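Protein stn1 (PDB 3KF6) binds single-stranded telomeric DNA, interacts with Ten1 and is required for telomere maintenance in fission yeast. Local coordinates at residues A[17-23]-A[47-52]. Residues are numbered along the deposited sequence; the frame is centred on the assembly and turned at random.
Sequences RWNPMFI and IRWIQI
Trp18 and Gln51 point the same way, flank to flank, where segment 17-23 runs along the start of strand 49-62 in the N-terminal OB-fold domain of Stn1. The flat indole makes a broad wall for the slim amide: Gln51 NE2 sits over one indole face, toward its rim, 3.5 Å from Trp18 CZ2, with the ring and amide planes 45° apart. Gln51 CG stands anti to the backbone N (chi1 -175°), and the extended chain beyond it carries OE1 to a hydrogen bond with Arg139 of helix 130-153. Replacing Trp18 by alanine would remove the indole and would probably leave a gap beside the Gln51 amide, freeing its NE2 end to shift. Next along, Pro20 and Gln51 form a single beta bridge; proline has no N-H to give, but its neighbours make the bonds, Gln51 N to Asn19 O and Met21 N to Gln51 O, the latter nearly straight at 172°. On the other flank the slender, bent thioether of Met21 seats against both methyls of Ile50, Met21 SD lying 3.7 Å from Ile50 CD1 and 3.9 Å from Ile50 CG2. Small and polar, Asn19 bonds through OD1 to Tyr142, while its ND2 donates to Trp49 O at 3.0 Å and is met by the CD1 methyl of Ile47, 3.3 Å from Asn19 ND2.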
ATOM      1  N   ARG A  17      11.064  19.474  -4.994  1.00 57.29           N
ATOM      2  CA  ARG A  17      10.499  19.087  -3.702  1.00 56.30           C
ATOM      3  C   ARG A  17      10.643  17.588  -3.387  1.00 54.77           C
ATOM      4  O   ARG A  17      11.600  16.939  -3.816  1.00 55.63           O
ATOM      5  CB  ARG A  17       9.021  19.484  -3.661  1.00 57.47           C
ATOM      6  CG  ARG A  17       8.370  19.342  -2.302  1.00 59.22           C
ATOM      7  CD  ARG A  17       6.861  19.344  -2.415  1.00 60.06           C
ATOM      8  NE  ARG A  17       6.238  19.107  -1.118  1.00 61.94           N
ATOM      9  CZ  ARG A  17       4.934  19.217  -0.885  1.00 62.41           C
ATOM     10  NH1 ARG A  17       4.110  19.563  -1.863  1.00 63.30           N
ATOM     11  NH2 ARG A  17       4.452  18.976   0.327  1.00 63.09           N
ATOM     12  N   TRP A  18       9.681  17.043  -2.639  1.00 52.53           N
ATOM     13  CA  TRP A  18       9.692  15.630  -2.250  1.00 49.41           C
ATOM     14  C   TRP A  18       8.540  14.827  -2.872  1.00 45.19           C
ATOM     15  O   TRP A  18       8.335  13.651  -2.549  1.00 45.91           O
ATOM     16  CB  TRP A  18       9.659  15.509  -0.716  1.00 52.25           C
ATOM     17  CG  TRP A  18       8.307  15.322  -0.032  1.00 55.36           C
ATOM     18  CD1 TRP A  18       7.079  15.142  -0.621  1.00 56.55           C
ATOM     19  CD2 TRP A  18       8.080  15.222   1.392  1.00 56.50           C
ATOM     20  NE1 TRP A  18       6.114  14.931   0.345  1.00 56.87           N
ATOM     21  CE2 TRP A  18       6.698  14.973   1.583  1.00 56.87           C
ATOM     22  CE3 TRP A  18       8.912  15.312   2.519  1.00 56.75           C
ATOM     23  CZ2 TRP A  18       6.132  14.813   2.863  1.00 57.31           C
ATOM     24  CZ3 TRP A  18       8.345  15.152   3.785  1.00 57.34           C
ATOM     25  CH2 TRP A  18       6.969  14.904   3.943  1.00 57.72           C
ATOM     26  N   ASN A  19       7.793  15.475  -3.758  1.00 39.20           N
ATOM     27  CA  ASN A  19       6.654  14.879  -4.454  1.00 30.04           C
ATOM     28  C   ASN A  19       6.031  13.598  -3.887  1.00 24.64           C
ATOM     29  O   ASN A  19       6.469  12.494  -4.198  1.00 19.25           O
ATOM     30  CB  ASN A  19       7.022  14.627  -5.918  1.00 30.66           C
ATOM     31  CG  ASN A  19       7.578  15.863  -6.602  1.00 32.22           C
ATOM     32  OD1 ASN A  19       6.912  16.890  -6.697  1.00 32.05           O
ATOM     33  ND2 ASN A  19       8.807  15.761  -7.090  1.00 31.15           N
ATOM     34  N   PRO A  20       4.993  13.738  -3.047  1.00 19.89           N
ATOM     35  CA  PRO A  20       4.330  12.560  -2.476  1.00 17.49           C
ATOM     36  C   PRO A  20       3.426  12.006  -3.586  1.00 16.98           C
ATOM     37  O   PRO A  20       2.542  12.703  -4.082  1.00 17.80           O
ATOM     38  CB  PRO A  20       3.555  13.144  -1.297  1.00 18.70           C
ATOM     39  CG  PRO A  20       3.183  14.518  -1.794  1.00 18.93           C
ATOM     40  CD  PRO A  20       4.436  14.991  -2.497  1.00 19.85           C
ATOM     41  N   MET A  21       3.651  10.758  -3.984  1.00 16.74           N
ATOM     42  CA  MET A  21       2.882  10.175  -5.082  1.00 15.89           C
ATOM     43  C   MET A  21       2.339   8.773  -4.843  1.00 14.85           C
ATOM     44  O   MET A  21       2.827   8.040  -3.983  1.00 15.08           O
ATOM     45  CB  MET A  21       3.757  10.106  -6.338  1.00 17.73           C
ATOM     46  CG  MET A  21       4.259  11.439  -6.861  1.00 16.28           C
ATOM     47  SD  MET A  21       5.323  11.205  -8.324  1.00 18.95           S
ATOM     48  CE  MET A  21       4.127  10.637  -9.527  1.00 18.93           C
ATOM     49  N   PHE A  22       1.327   8.414  -5.628  1.00 13.61           N
ATOM     50  CA  PHE A  22       0.759   7.073  -5.595  1.00 13.52           C
ATOM     51  C   PHE A  22       1.605   6.285  -6.586  1.00 15.55           C
ATOM     52  O   PHE A  22       2.050   6.828  -7.600  1.00 15.25           O
ATOM     53  CB  PHE A  22      -0.700   7.077  -6.055  1.00 12.16           C
ATOM     54  CG  PHE A  22      -1.658   7.546  -5.004  1.00 14.24           C
ATOM     55  CD1 PHE A  22      -2.460   8.664  -5.220  1.00 16.59           C
ATOM     56  CD2 PHE A  22      -1.762   6.867  -3.791  1.00 14.39           C
ATOM     57  CE1 PHE A  22      -3.355   9.099  -4.240  1.00 17.02           C
ATOM     58  CE2 PHE A  22      -2.657   7.296  -2.806  1.00 16.37           C
ATOM     59  CZ  PHE A  22      -3.453   8.414  -3.033  1.00 18.28           C
ATOM     60  N   ILE A  23       1.814   5.007  -6.303  1.00 14.03           N
ATOM     61  CA  ILE A  23       2.639   4.167  -7.153  1.00 14.13           C
ATOM     62  C   ILE A  23       2.156   4.067  -8.596  1.00 14.77           C
ATOM     63  O   ILE A  23       2.970   4.064  -9.517  1.00 16.75           O
ATOM     64  CB  ILE A  23       2.804   2.775  -6.501  1.00 13.49           C
ATOM     65  CG1 ILE A  23       3.665   2.937  -5.242  1.00 14.32           C
ATOM     66  CG2 ILE A  23       3.434   1.779  -7.478  1.00 14.15           C
ATOM     67  CD1 ILE A  23       3.722   1.705  -4.349  1.00 16.00           C
ATOM     68  N   ILE A  47      10.200  15.648 -12.537  1.00 29.67           N
ATOM     69  CA  ILE A  47      10.216  14.893 -11.287  1.00 29.95           C
ATOM     70  C   ILE A  47      11.469  14.041 -11.121  1.00 28.55           C
ATOM     71  O   ILE A  47      11.900  13.361 -12.054  1.00 29.07           O
ATOM     72  CB  ILE A  47       8.986  13.954 -11.192  1.00 29.51           C
ATOM     73  CG1 ILE A  47       7.692  14.769 -11.252  1.00 31.67           C
ATOM     74  CG2 ILE A  47       9.040  13.150  -9.898  1.00 29.18           C
ATOM     75  CD1 ILE A  47       7.501  15.713 -10.085  1.00 32.12           C
ATOM     76  N   ARG A  48      12.038  14.070  -9.920  1.00 27.06           N
ATOM     77  CA  ARG A  48      13.228  13.290  -9.607  1.00 25.40           C
ATOM     78  C   ARG A  48      13.089  12.639  -8.233  1.00 23.58           C
ATOM     79  O   ARG A  48      13.224  11.421  -8.098  1.00 25.76           O
ATOM     80  CB  ARG A  48      14.474  14.185  -9.639  1.00 26.90           C
ATOM     81  CG  ARG A  48      15.784  13.467  -9.302  1.00 27.38           C
ATOM     82  CD  ARG A  48      16.986  14.375  -9.560  1.00 29.65           C
ATOM     83  NE  ARG A  48      18.242  13.833  -9.039  1.00 30.13           N
ATOM     84  CZ  ARG A  48      18.838  12.729  -9.482  1.00 31.37           C
ATOM     85  NH1 ARG A  48      18.299  12.025 -10.468  1.00 31.62           N
ATOM     86  NH2 ARG A  48      19.980  12.329  -8.938  1.00 31.45           N
ATOM     87  N   TRP A  49      12.808  13.451  -7.218  1.00 22.44           N
ATOM     88  CA  TRP A  49      12.662  12.945  -5.855  1.00 21.71           C
ATOM     89  C   TRP A  49      11.193  12.705  -5.520  1.00 21.23           C
ATOM     90  O   TRP A  49      10.356  13.599  -5.667  1.00 21.21           O
ATOM     91  CB  TRP A  49      13.291  13.921  -4.866  1.00 22.32           C
ATOM     92  CG  TRP A  49      14.769  14.073  -5.093  1.00 25.77           C
ATOM     93  CD1 TRP A  49      15.403  15.106  -5.729  1.00 26.18           C
ATOM     94  CD2 TRP A  49      15.789  13.129  -4.748  1.00 26.59           C
ATOM     95  NE1 TRP A  49      16.760  14.859  -5.801  1.00 27.14           N
ATOM     96  CE2 TRP A  49      17.020  13.652  -5.206  1.00 26.26           C
ATOM     97  CE3 TRP A  49      15.780  11.886  -4.098  1.00 27.52           C
ATOM     98  CZ2 TRP A  49      18.231  12.974  -5.032  1.00 27.89           C
ATOM     99  CZ3 TRP A  49      16.986  11.212  -3.928  1.00 27.45           C
ATOM    100  CH2 TRP A  49      18.195  11.761  -4.394  1.00 28.94           C
ATOM    101  N   ILE A  50      10.904  11.493  -5.054  1.00 20.06           N
ATOM    102  CA  ILE A  50       9.537  11.074  -4.743  1.00 19.78           C
ATOM    103  C   ILE A  50       9.408  10.366  -3.397  1.00 17.94           C
ATOM    104  O   ILE A  50      10.372   9.792  -2.886  1.00 18.02           O
ATOM    105  CB  ILE A  50       9.033  10.103  -5.839  1.00 21.75           C
ATOM    106  CG1 ILE A  50       9.091  10.793  -7.202  1.00 22.28           C
ATOM    107  CG2 ILE A  50       7.619   9.635  -5.534  1.00 27.03           C
ATOM    108  CD1 ILE A  50       8.801   9.870  -8.355  1.00 27.57           C
ATOM    109  N   GLN A  51       8.202  10.407  -2.834  1.00 17.00           N
ATOM    110  CA  GLN A  51       7.921   9.734  -1.571  1.00 16.57           C
ATOM    111  C   GLN A  51       6.704   8.836  -1.795  1.00 16.57           C
ATOM    112  O   GLN A  51       5.712   9.265  -2.391  1.00 17.53           O
ATOM    113  CB  GLN A  51       7.594  10.748  -0.474  1.00 17.08           C
ATOM    114  CG  GLN A  51       7.412  10.125   0.909  1.00 19.55           C
ATOM    115  CD  GLN A  51       6.669  11.042   1.866  1.00 21.09           C
ATOM    116  OE1 GLN A  51       5.479  11.303   1.693  1.00 22.26           O
ATOM    117  NE2 GLN A  51       7.372  11.542   2.878  1.00 23.45           N
ATOM    118  N   ILE A  52       6.785   7.594  -1.332  1.00 15.61           N
ATOM    119  CA  ILE A  52       5.668   6.669  -1.458  1.00 15.99           C
ATOM    120  C   ILE A  52       5.390   6.035  -0.100  1.00 16.03           C
ATOM    121  O   ILE A  52       6.264   6.002   0.774  1.00 14.23           O
ATOM    122  CB  ILE A  52       5.933   5.561  -2.529  1.00 15.34           C
ATOM    123  CG1 ILE A  52       7.163   4.719  -2.170  1.00 17.73           C
ATOM    124  CG2 ILE A  52       6.134   6.200  -3.894  1.00 16.28           C
ATOM    125  CD1 ILE A  52       6.853   3.518  -1.325  1.00 20.15           C
TER